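Long-range contacts in periplasmic binding protein (Mycobacterium smegmatis, PDB 4MDY), which probably binds an iron-chelate in the cell envelope and hands it to an ABC transporter for uptake, as a solute-binding protein: residues 38-43 against 101-106; 53-58 against 81-86; 19-24 against 122-127. One frame throughout, in Å; residues are numbered along the deposited sequence.

Contact 1. Residues 38-43 against 101-106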
ATOM      1  N   LEU A  38       6.808  -5.553  -2.966  1.00 20.02           N
ATOM      2  CA  LEU A  38       5.826  -5.883  -1.949  1.00 19.95           C
ATOM      3  C   LEU A  38       4.367  -5.658  -2.330  1.00 18.87           C
ATOM      4  O   LEU A  38       3.487  -6.251  -1.708  1.00 20.03           O
ATOM      5  CB  LEU A  38       6.150  -5.111  -0.660  1.00 20.76           C
ATOM      6  CG  LEU A  38       7.530  -5.424  -0.066  1.00 22.55           C
ATOM      7  CD1 LEU A  38       7.816  -4.565   1.154  1.00 23.81           C
ATOM      8  CD2 LEU A  38       7.641  -6.908   0.290  1.00 21.74           C
ATOM      9  N   THR A  39       4.095  -4.817  -3.333  1.00 17.54           N
ATOM     10  CA  THR A  39       2.704  -4.441  -3.649  1.00 16.99           C
ATOM     11  C   THR A  39       2.346  -4.403  -5.146  1.00 16.61           C
ATOM     12  O   THR A  39       1.179  -4.205  -5.491  1.00 18.59           O
ATOM     13  CB  THR A  39       2.372  -3.051  -3.057  1.00 17.53           C
ATOM     14  OG1 THR A  39       3.308  -2.091  -3.556  1.00 16.11           O
ATOM     15  CG2 THR A  39       2.422  -3.060  -1.531  1.00 20.83           C
ATOM     16  N   GLU A  40       3.324  -4.609  -6.028  1.00 17.20           N
ATOM     17  CA  GLU A  40       3.142  -4.408  -7.470  1.00 18.29           C
ATOM     18  C   GLU A  40       2.121  -5.346  -8.108  1.00 17.93           C
ATOM     19  O   GLU A  40       1.572  -5.033  -9.176  1.00 16.01           O
ATOM     20  CB  GLU A  40       4.478  -4.533  -8.214  1.00 17.95           C
ATOM     21  CG  GLU A  40       5.483  -3.443  -7.878  1.00 19.29           C
ATOM     22  CD  GLU A  40       6.485  -3.862  -6.827  1.00 20.09           C
ATOM     23  OE1 GLU A  40       6.046  -4.376  -5.782  1.00 21.81           O
ATOM     24  OE2 GLU A  40       7.705  -3.671  -7.042  1.00 18.76           O
ATOM     25  N   GLN A  41       1.873  -6.496  -7.477  1.00 16.87           N
ATOM     26  CA  GLN A  41       0.912  -7.441  -8.019  1.00 18.03           C
ATOM     27  C   GLN A  41      -0.467  -6.815  -8.178  1.00 16.27           C
ATOM     28  O   GLN A  41      -1.189  -7.180  -9.087  1.00 16.80           O
ATOM     29  CB  GLN A  41       0.840  -8.743  -7.198  1.00 18.96           C
ATOM     30  CG  GLN A  41       0.194  -8.651  -5.822  1.00 19.36           C
ATOM     31  CD  GLN A  41       1.184  -8.360  -4.713  1.00 20.25           C
ATOM     32  OE1 GLN A  41       2.205  -7.692  -4.922  1.00 24.00           O
ATOM     33  NE2 GLN A  41       0.885  -8.850  -3.520  1.00 19.51           N
ATOM     34  N   ASP A  42      -0.826  -5.874  -7.306  1.00 15.50           N
ATOM     35  CA  ASP A  42      -2.133  -5.221  -7.402  1.00 18.29           C
ATOM     36  C   ASP A  42      -2.207  -4.305  -8.623  1.00 17.53           C
ATOM     37  O   ASP A  42      -3.249  -4.202  -9.255  1.00 18.67           O
ATOM     38  CB  ASP A  42      -2.452  -4.428  -6.136  1.00 18.51           C
ATOM     39  CG  ASP A  42      -2.893  -5.310  -4.969  1.00 20.75           C
ATOM     40  OD1 ASP A  42      -2.752  -6.556  -5.027  1.00 21.36           O
ATOM     41  OD2 ASP A  42      -3.383  -4.732  -3.975  1.00 22.67           O
ATOM     42  N   ASP A  43      -1.107  -3.645  -8.963  1.00 16.74           N
ATOM     43  CA  ASP A  43      -1.095  -2.805 -10.171  1.00 16.73           C
ATOM     44  C   ASP A  43      -1.244  -3.692 -11.404  1.00 15.05           C
ATOM     45  O   ASP A  43      -2.058  -3.418 -12.281  1.00 15.88           O
ATOM     46  CB  ASP A  43       0.198  -1.990 -10.272  1.00 18.78           C
ATOM     47  CG  ASP A  43       0.407  -1.073  -9.078  1.00 20.47           C
ATOM     48  OD1 ASP A  43      -0.257  -0.011  -8.996  1.00 23.31           O
ATOM     49  OD2 ASP A  43       1.252  -1.418  -8.225  1.00 24.74           O
ATOM     50  N   VAL A 101       9.184  -6.432 -12.494  1.00 17.40           N
ATOM     51  CA  VAL A 101       8.698  -5.223 -11.866  1.00 17.37           C
ATOM     52  C   VAL A 101       9.212  -5.161 -10.435  1.00 18.23           C
ATOM     53  O   VAL A 101       8.878  -6.021  -9.599  1.00 21.28           O
ATOM     54  CB  VAL A 101       7.164  -5.155 -11.900  1.00 17.56           C
ATOM     55  CG1 VAL A 101       6.683  -3.858 -11.280  1.00 18.85           C
ATOM     56  CG2 VAL A 101       6.661  -5.265 -13.331  1.00 17.84           C
ATOM     57  N   ALA A 102      10.033  -4.142 -10.164  1.00 16.80           N
ATOM     58  CA  ALA A 102      10.664  -3.984  -8.863  1.00 18.84           C
ATOM     59  C   ALA A 102      10.700  -2.521  -8.430  1.00 17.37           C
ATOM     60  O   ALA A 102      11.765  -1.936  -8.225  1.00 16.81           O
ATOM     61  CB  ALA A 102      12.063  -4.586  -8.873  1.00 18.27           C
ATOM     62  N   THR A 103       9.516  -1.940  -8.273  1.00 18.42           N
ATOM     63  CA  THR A 103       9.393  -0.547  -7.868  1.00 17.81           C
ATOM     64  C   THR A 103       9.328  -0.409  -6.347  1.00 17.29           C
ATOM     65  O   THR A 103       9.627   0.654  -5.813  1.00 16.55           O
ATOM     66  CB  THR A 103       8.138   0.103  -8.491  1.00 17.85           C
ATOM     67  OG1 THR A 103       6.967  -0.592  -8.051  1.00 19.38           O
ATOM     68  CG2 THR A 103       8.202   0.056  -9.996  1.00 19.52           C
ATOM     69  N   ASN A 104       8.970  -1.496  -5.659  1.00 17.86           N
ATOM     70  CA  ASN A 104       8.769  -1.498  -4.212  1.00 18.36           C
ATOM     71  C   ASN A 104       9.480  -2.702  -3.594  1.00 18.94           C
ATOM     72  O   ASN A 104       8.873  -3.505  -2.882  1.00 17.97           O
ATOM     73  CB  ASN A 104       7.266  -1.544  -3.916  1.00 19.36           C
ATOM     74  CG  ASN A 104       6.931  -1.267  -2.458  1.00 16.51           C
ATOM     75  OD1 ASN A 104       7.769  -0.826  -1.674  1.00 17.04           O
ATOM     76  ND2 ASN A 104       5.684  -1.508  -2.096  1.00 19.80           N
ATOM     77  N   ALA A 105      10.773  -2.803  -3.888  1.00 20.77           N
ATOM     78  CA  ALA A 105      11.574  -3.991  -3.598  1.00 21.15           C
ATOM     79  C   ALA A 105      12.932  -3.691  -2.931  1.00 23.07           C
ATOM     80  O   ALA A 105      13.720  -4.611  -2.694  1.00 23.92           O
ATOM     81  CB  ALA A 105      11.790  -4.761  -4.893  1.00 22.84           C
ATOM     82  N   GLY A 106      13.204  -2.422  -2.626  1.00 21.33           N
ATOM     83  CA  GLY A 106      14.494  -2.020  -2.063  1.00 22.95           C
ATOM     84  C   GLY A 106      15.634  -2.103  -3.066  1.00 24.17           C
ATOM     85  O   GLY A 106      16.792  -2.274  -2.695  1.00 25.24           O
TER
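The carboxylate of E40 reaches into the loop after strand 99-102, where OE2 takes a hydrogen bond from N104 N at 2.9 Å, the donor lying above the carboxylate plane (59° out of it). T103 N lies closer, 2.8 Å from E40 OE2, but its N-H is directed well off the oxygen (126°), so this bond is weak. The other oxygen turns back: E40 OE1 accepts from T39 N at 3.2 Å, nearly along its C-O axis, so both oxygens are engaged by backbone N-H groups. N104 ND2 donates to T39 OG1 (2.8 Å) with the hydroxyl close to the amide plane, and N104 backbone O accepts from L38 N at 2.9 Å. N104 CG stands opposite its own backbone N (chi1 -168°), which carries the amide across to T39; T39 OG1 is also hydrogen-bonded to Q137 NE2, and N104 OD1 to F131 N. E40 CG lies against V101 CG1 at 3.6 Å as the two side chains pass in opposite directions. A buried carboxylate thus ties the start of helix 40-46 to the loop at the C-terminal end of the middle strand of a parallel three-stranded sheet, in the N-terminal half of the solute-binding fold, with helix 134-144 packed against V101 and D43.

Contact 2. Residues 53-58 against 81-86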
ATOM      1  N   ALA A  53       5.100 -14.750 -10.944  1.00 20.66           N
ATOM      2  CA  ALA A  53       5.590 -14.764  -9.569  1.00 19.13           C
ATOM      3  C   ALA A  53       5.133 -13.518  -8.834  1.00 19.51           C
ATOM      4  O   ALA A  53       5.118 -12.412  -9.406  1.00 19.97           O
ATOM      5  CB  ALA A  53       7.100 -14.852  -9.536  1.00 19.95           C
ATOM      6  N   VAL A  54       4.761 -13.708  -7.575  1.00 18.83           N
ATOM      7  CA  VAL A  54       4.383 -12.629  -6.675  1.00 21.13           C
ATOM      8  C   VAL A  54       5.308 -12.696  -5.462  1.00 21.89           C
ATOM      9  O   VAL A  54       5.710 -13.787  -5.031  1.00 22.17           O
ATOM     10  CB  VAL A  54       2.911 -12.764  -6.227  1.00 22.02           C
ATOM     11  CG1 VAL A  54       2.552 -11.718  -5.179  1.00 23.95           C
ATOM     12  CG2 VAL A  54       1.981 -12.671  -7.425  1.00 21.11           C
ATOM     13  N   THR A  55       5.661 -11.532  -4.926  1.00 20.28           N
ATOM     14  CA  THR A  55       6.490 -11.472  -3.728  1.00 21.41           C
ATOM     15  C   THR A  55       5.599 -11.206  -2.517  1.00 23.05           C
ATOM     16  O   THR A  55       4.841 -10.228  -2.483  1.00 23.19           O
ATOM     17  CB  THR A  55       7.590 -10.410  -3.870  1.00 20.15           C
ATOM     18  OG1 THR A  55       8.383 -10.711  -5.025  1.00 20.76           O
ATOM     19  CG2 THR A  55       8.484 -10.377  -2.668  1.00 22.00           C
ATOM     20  N   ASP A  56       5.687 -12.099  -1.535  1.00 25.62           N
ATOM     21  CA  ASP A  56       4.870 -12.015  -0.332  1.00 26.07           C
ATOM     22  C   ASP A  56       5.373 -10.881   0.553  1.00 22.77           C
ATOM     23  O   ASP A  56       6.567 -10.580   0.572  1.00 27.71           O
ATOM     24  CB  ASP A  56       4.913 -13.350   0.433  1.00 27.21           C
ATOM     25  CG  ASP A  56       3.735 -13.534   1.380  1.00 30.02           C
ATOM     26  OD1 ASP A  56       2.753 -12.771   1.316  1.00 30.19           O
ATOM     27  OD2 ASP A  56       3.787 -14.462   2.202  1.00 34.10           O
ATOM     28  N   TRP A  57       4.454 -10.242   1.264  1.00 22.12           N
ATOM     29  CA  TRP A  57       4.793  -9.189   2.215  1.00 21.78           C
ATOM     30  C   TRP A  57       4.349  -9.591   3.627  1.00 21.25           C
ATOM     31  O   TRP A  57       5.188  -9.837   4.491  1.00 22.20           O
ATOM     32  CB  TRP A  57       4.175  -7.858   1.759  1.00 20.45           C
ATOM     33  CG  TRP A  57       4.450  -6.689   2.648  1.00 20.13           C
ATOM     34  CD1 TRP A  57       5.386  -6.598   3.645  1.00 22.86           C
ATOM     35  CD2 TRP A  57       3.801  -5.416   2.595  1.00 20.81           C
ATOM     36  NE1 TRP A  57       5.336  -5.353   4.227  1.00 21.91           N
ATOM     37  CE2 TRP A  57       4.371  -4.610   3.603  1.00 21.78           C
ATOM     38  CE3 TRP A  57       2.778  -4.885   1.802  1.00 19.76           C
ATOM     39  CZ2 TRP A  57       3.954  -3.296   3.837  1.00 22.33           C
ATOM     40  CZ3 TRP A  57       2.366  -3.582   2.034  1.00 20.59           C
ATOM     41  CH2 TRP A  57       2.955  -2.803   3.040  1.00 21.43           C
ATOM     42  N   PHE A  58       3.043  -9.657   3.861  1.00 23.09           N
ATOM     43  CA  PHE A  58       2.517 -10.125   5.151  1.00 25.38           C
ATOM     44  C   PHE A  58       1.091 -10.653   5.029  1.00 25.46           C
ATOM     45  O   PHE A  58       0.475 -10.550   3.966  1.00 23.77           O
ATOM     46  CB  PHE A  58       2.581  -9.007   6.202  1.00 24.06           C
ATOM     47  CG  PHE A  58       1.561  -7.913   6.002  1.00 22.86           C
ATOM     48  CD1 PHE A  58       1.746  -6.941   5.027  1.00 22.59           C
ATOM     49  CD2 PHE A  58       0.426  -7.842   6.806  1.00 22.01           C
ATOM     50  CE1 PHE A  58       0.812  -5.929   4.843  1.00 20.29           C
ATOM     51  CE2 PHE A  58      -0.512  -6.833   6.630  1.00 21.12           C
ATOM     52  CZ  PHE A  58      -0.317  -5.875   5.645  1.00 20.74           C
ATOM     53  N   LEU A  81       7.645 -15.519  -4.010  1.00 25.08           N
ATOM     54  CA  LEU A  81       8.974 -15.119  -3.596  1.00 23.92           C
ATOM     55  C   LEU A  81       8.854 -14.373  -2.287  1.00 21.32           C
ATOM     56  O   LEU A  81       7.755 -14.069  -1.834  1.00 24.41           O
ATOM     57  CB  LEU A  81       9.584 -14.184  -4.644  1.00 25.38           C
ATOM     58  CG  LEU A  81       9.477 -14.621  -6.103  1.00 25.97           C
ATOM     59  CD1 LEU A  81       9.969 -13.516  -7.034  1.00 26.73           C
ATOM     60  CD2 LEU A  81      10.265 -15.905  -6.314  1.00 27.49           C
ATOM     61  N   ASN A  82       9.989 -14.055  -1.687  1.00 25.63           N
ATOM     62  CA  ASN A  82      10.013 -13.145  -0.543  1.00 29.22           C
ATOM     63  C   ASN A  82      11.353 -12.437  -0.477  1.00 25.87           C
ATOM     64  O   ASN A  82      12.302 -12.847  -1.139  1.00 26.81           O
ATOM     65  CB  ASN A  82       9.712 -13.886   0.764  1.00 31.51           C
ATOM     66  CG  ASN A  82      10.785 -14.884   1.132  1.00 34.77           C
ATOM     67  OD1 ASN A  82      11.938 -14.520   1.345  1.00 34.64           O
ATOM     68  ND2 ASN A  82      10.410 -16.150   1.223  1.00 35.18           N
ATOM     69  N   LEU A  83      11.418 -11.383   0.328  1.00 27.84           N
ATOM     70  CA  LEU A  83      12.603 -10.527   0.408  1.00 30.20           C
ATOM     71  C   LEU A  83      13.404 -10.736   1.692  1.00 31.84           C
ATOM     72  O   LEU A  83      14.195  -9.881   2.065  1.00 33.02           O
ATOM     73  CB  LEU A  83      12.186  -9.051   0.290  1.00 28.84           C
ATOM     74  CG  LEU A  83      11.488  -8.620  -1.003  1.00 28.60           C
ATOM     75  CD1 LEU A  83      11.227  -7.119  -1.005  1.00 29.01           C
ATOM     76  CD2 LEU A  83      12.314  -9.010  -2.215  1.00 29.94           C
ATOM     77  N   ASP A  84      13.221 -11.885   2.348  1.00 37.71           N
ATOM     78  CA  ASP A  84      13.938 -12.200   3.596  1.00 38.93           C
ATOM     79  C   ASP A  84      15.458 -12.051   3.465  1.00 38.33           C
ATOM     80  O   ASP A  84      16.116 -11.570   4.387  1.00 40.50           O
ATOM     81  CB  ASP A  84      13.602 -13.620   4.078  1.00 40.97           C
ATOM     82  CG  ASP A  84      12.159 -13.765   4.540  1.00 44.60           C
ATOM     83  OD1 ASP A  84      11.369 -12.808   4.385  1.00 47.24           O
ATOM     84  OD2 ASP A  84      11.813 -14.849   5.061  1.00 50.39           O
ATOM     85  N   ASN A  85      16.006 -12.466   2.326  1.00 38.13           N
ATOM     86  CA  ASN A  85      17.433 -12.300   2.047  1.00 39.17           C
ATOM     87  C   ASN A  85      17.657 -11.416   0.836  1.00 36.34           C
ATOM     88  O   ASN A  85      18.488 -11.718  -0.017  1.00 39.46           O
ATOM     89  CB  ASN A  85      18.092 -13.663   1.825  1.00 43.44           C
ATOM     90  CG  ASN A  85      17.964 -14.571   3.027  1.00 45.51           C
ATOM     91  OD1 ASN A  85      17.683 -15.760   2.891  1.00 57.04           O
ATOM     92  ND2 ASN A  85      18.166 -14.012   4.215  1.00 44.30           N
ATOM     93  N   GLY A  86      16.915 -10.317   0.771  1.00 36.35           N
ATOM     94  CA  GLY A  86      16.977  -9.415  -0.375  1.00 35.32           C
ATOM     95  C   GLY A  86      16.271  -9.990  -1.590  1.00 32.20           C
ATOM     96  O   GLY A  86      15.633 -11.048  -1.517  1.00 30.63           O
TER
HETATM   97  O   HOH W   1       8.949 -10.402   1.606  1.00 25.40           O
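T55 and L81 pair as a parallel beta bridge: L81 N donates to V54 O at 2.8 Å and D56 N to L81 O at 2.9 Å, both nearly straight, so L81 bonds to the residues on either side of T55. T55 CA adds a CA-H...O contact to the same L81 O. On the face carrying T55 and L81, T55 OG1 lies 3.7 Å from L81 CB, while its CG2, opposite the backbone N (chi1 -58° for OG1), leans over N82 CA and meets L83 CG at 3.9 Å. L81 CD1 reaches back to A53 CB (4.0 Å). These strands, 53-55 and 79-81, form a two-stranded parallel sheet whose chain connection runs through helix 67-73, a beta-alpha-beta unit. Beyond the bridge the backbones part, and a water spans the gap, donating to D56 O at 2.6 Å and accepting from L83 N. The departing loop is shaped by an Asx turn, N82 OD1 accepting from D84 N, and by a type I turn from L83 to G86. Further out, T55 OG1 is hydrogen-bonded to S35 O, and helix 89-94 touches L81 through E91 and I92.

Contact 3. Residues 19-24 against 122-127; sequences HAFGDT and VAQTGS
H19 and A20 meet A123 and Q124 where a beta hairpin, strands 15-19 and 22-26 joined by a type I turn from H19 to G22, lies against the end of strand 121-123, an outer strand of a parallel three-stranded sheet. H19 CB starts close to the backbone opposite, 3.3 Å from Q124 O and slightly further from A123 O. With chi1 at 52°, CG is tucked between the backbone N and carbonyl carbon of H19, and the ring folds back over its own turn. One face of the imidazole receives A123 CB in a CH-pi contact, 4.0 Å from the centroid; G22 O sits over the centre of the opposite face. ND1 accepts from F21 N in the ring plane, and at the far end NE2 donates to T24 OG1 at 2.7 Å, again in plane, so two bonds fix the ring's rotation. T24 OG1 is itself tied to T121 O and Y112 OH, and the ring of Y112 meets those of both H19 and F21. The backbones are joined by A20 N donating to Q124 O (2.8 Å), in the carbonyl plane. F21 brings the edge of its ring to A123 CB, while the Q124 amide, held by L107 O, stands almost perpendicular to that ring (planes 85° apart), with Q124 NE2 3.6 Å from F21 CE2.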
ATOM      1  N   HIS A  19      13.303   5.638 -14.993  1.00 22.57           N
ATOM      2  CA  HIS A  19      13.287   5.341 -13.565  1.00 21.81           C
ATOM      3  C   HIS A  19      14.611   5.767 -12.915  1.00 21.49           C
ATOM      4  O   HIS A  19      15.466   6.389 -13.565  1.00 22.13           O
ATOM      5  CB  HIS A  19      12.985   3.844 -13.354  1.00 20.95           C
ATOM      6  CG  HIS A  19      13.873   2.932 -14.138  1.00 17.74           C
ATOM      7  ND1 HIS A  19      15.218   2.807 -13.879  1.00 19.91           N
ATOM      8  CD2 HIS A  19      13.615   2.109 -15.181  1.00 18.18           C
ATOM      9  CE1 HIS A  19      15.755   1.949 -14.726  1.00 20.96           C
ATOM     10  NE2 HIS A  19      14.804   1.511 -15.530  1.00 20.21           N
ATOM     11  N   ALA A  20      14.779   5.427 -11.643  1.00 19.79           N
ATOM     12  CA  ALA A  20      15.923   5.892 -10.850  1.00 23.29           C
ATOM     13  C   ALA A  20      17.289   5.480 -11.407  1.00 23.08           C
ATOM     14  O   ALA A  20      18.283   6.139 -11.140  1.00 23.09           O
ATOM     15  CB  ALA A  20      15.789   5.417  -9.410  1.00 23.30           C
ATOM     16  N   PHE A  21      17.330   4.383 -12.155  1.00 23.71           N
ATOM     17  CA  PHE A  21      18.580   3.839 -12.691  1.00 26.70           C
ATOM     18  C   PHE A  21      18.713   3.979 -14.208  1.00 26.56           C
ATOM     19  O   PHE A  21      19.547   3.324 -14.831  1.00 29.41           O
ATOM     20  CB  PHE A  21      18.700   2.387 -12.236  1.00 26.96           C
ATOM     21  CG  PHE A  21      18.552   2.238 -10.753  1.00 26.06           C
ATOM     22  CD1 PHE A  21      19.487   2.810  -9.901  1.00 27.38           C
ATOM     23  CD2 PHE A  21      17.461   1.588 -10.202  1.00 27.29           C
ATOM     24  CE1 PHE A  21      19.356   2.709  -8.531  1.00 26.65           C
ATOM     25  CE2 PHE A  21      17.325   1.478  -8.827  1.00 28.85           C
ATOM     26  CZ  PHE A  21      18.273   2.040  -7.991  1.00 30.71           C
ATOM     27  N   GLY A  22      17.906   4.862 -14.788  1.00 27.59           N
ATOM     28  CA  GLY A  22      17.964   5.156 -16.206  1.00 29.16           C
ATOM     29  C   GLY A  22      16.693   4.742 -16.915  1.00 27.39           C
ATOM     30  O   GLY A  22      15.595   4.912 -16.386  1.00 31.59           O
ATOM     31  N   ASP A  23      16.856   4.192 -18.114  1.00 25.87           N
ATOM     32  CA  ASP A  23      15.748   3.847 -18.987  1.00 26.03           C
ATOM     33  C   ASP A  23      15.642   2.336 -19.132  1.00 25.13           C
ATOM     34  O   ASP A  23      16.654   1.639 -19.131  1.00 25.72           O
ATOM     35  CB  ASP A  23      15.960   4.458 -20.373  1.00 28.10           C
ATOM     36  CG  ASP A  23      15.809   5.973 -20.386  1.00 34.22           C
ATOM     37  OD1 ASP A  23      15.539   6.583 -19.328  1.00 36.26           O
ATOM     38  OD2 ASP A  23      15.957   6.556 -21.480  1.00 35.49           O
ATOM     39  N   THR A  24      14.414   1.842 -19.252  1.00 22.44           N
ATOM     40  CA  THR A  24      14.162   0.444 -19.582  1.00 21.96           C
ATOM     41  C   THR A  24      13.276   0.396 -20.823  1.00 22.09           C
ATOM     42  O   THR A  24      12.235   1.053 -20.868  1.00 20.32           O
ATOM     43  CB  THR A  24      13.487  -0.309 -18.416  1.00 21.03           C
ATOM     44  OG1 THR A  24      14.430  -0.476 -17.350  1.00 21.69           O
ATOM     45  CG2 THR A  24      13.013  -1.687 -18.868  1.00 23.55           C
ATOM     46  N   VAL A 122      11.784  -2.824 -14.261  1.00 19.15           N
ATOM     47  CA  VAL A 122      11.160  -1.542 -13.931  1.00 19.60           C
ATOM     48  C   VAL A 122      11.471  -1.214 -12.478  1.00 18.34           C
ATOM     49  O   VAL A 122      11.045  -1.935 -11.566  1.00 17.75           O
ATOM     50  CB  VAL A 122       9.624  -1.573 -14.122  1.00 19.87           C
ATOM     51  CG1 VAL A 122       9.033  -0.178 -13.913  1.00 19.78           C
ATOM     52  CG2 VAL A 122       9.252  -2.107 -15.495  1.00 21.51           C
ATOM     53  N   ALA A 123      12.210  -0.123 -12.274  1.00 19.92           N
ATOM     54  CA  ALA A 123      12.613   0.338 -10.950  1.00 21.09           C
ATOM     55  C   ALA A 123      11.734   1.473 -10.444  1.00 19.97           C
ATOM     56  O   ALA A 123      10.930   2.054 -11.187  1.00 18.81           O
ATOM     57  CB  ALA A 123      14.066   0.801 -10.978  1.00 21.07           C
ATOM     58  N   GLN A 124      11.917   1.794  -9.168  1.00 20.31           N
ATOM     59  CA  GLN A 124      11.324   2.981  -8.572  1.00 21.07           C
ATOM     60  C   GLN A 124      11.682   4.212  -9.412  1.00 21.34           C
ATOM     61  O   GLN A 124      12.718   4.244 -10.089  1.00 19.56           O
ATOM     62  CB  GLN A 124      11.780   3.161  -7.120  1.00 20.84           C
ATOM     63  CG  GLN A 124      13.268   3.446  -6.928  1.00 21.91           C
ATOM     64  CD  GLN A 124      14.113   2.198  -6.727  1.00 23.74           C
ATOM     65  OE1 GLN A 124      13.785   1.113  -7.218  1.00 22.41           O
ATOM     66  NE2 GLN A 124      15.208   2.349  -5.998  1.00 24.16           N
ATOM     67  N   THR A 125      10.821   5.212  -9.386  1.00 23.05           N
ATOM     68  CA  THR A 125      10.992   6.363 -10.278  1.00 25.53           C
ATOM     69  C   THR A 125      11.992   7.373  -9.737  1.00 26.06           C
ATOM     70  O   THR A 125      12.688   8.035 -10.511  1.00 30.17           O
ATOM     71  CB  THR A 125       9.651   7.075 -10.533  1.00 27.54           C
ATOM     72  OG1 THR A 125       8.993   7.308  -9.289  1.00 31.73           O
ATOM     73  CG2 THR A 125       8.751   6.228 -11.390  1.00 27.28           C
ATOM     74  N   GLY A 126      12.057   7.494  -8.416  1.00 25.82           N
ATOM     75  CA  GLY A 126      12.911   8.482  -7.769  1.00 29.35           C
ATOM     76  C   GLY A 126      13.773   7.871  -6.683  1.00 29.27           C
ATOM     77  O   GLY A 126      14.305   6.776  -6.848  1.00 29.13           O
ATOM     78  N   SER A 127      13.889   8.574  -5.563  1.00 30.98           N
ATOM     79  CA  SER A 127      14.855   8.233  -4.517  1.00 34.45           C
ATOM     80  C   SER A 127      14.309   7.357  -3.377  1.00 34.77           C
ATOM     81  O   SER A 127      15.015   7.116  -2.397  1.00 35.08           O
ATOM     82  CB  SER A 127      15.422   9.527  -3.936  1.00 38.80           C
ATOM     83  OG  SER A 127      14.393  10.290  -3.334  1.00 43.60           O
TER

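The three contacts are nested along the chain: contact 2 within the loop closed by contact 1, and contact 1 within that of contact 3. Contacts 1 and 2, centres 10 Å apart, touch, T39 CG2 packing on W57 CZ3 at 3.6 Å and L38 CD2 on L83 CD1 at 3.8 Å. Contacts 1 and 3, centres 13 Å apart, share the sheet in which strands 99-102 and 121-123 are neighbours; A102 N probably hydrogen-bonds to V122 O at 2.8 Å. Contacts 2 and 3 do not touch, their nearest atoms about 11 Å apart, leaving contact 1 between them. Relatives bind their ligand in the cleft between two lobes; all three contacts lie in the N-terminal lobe.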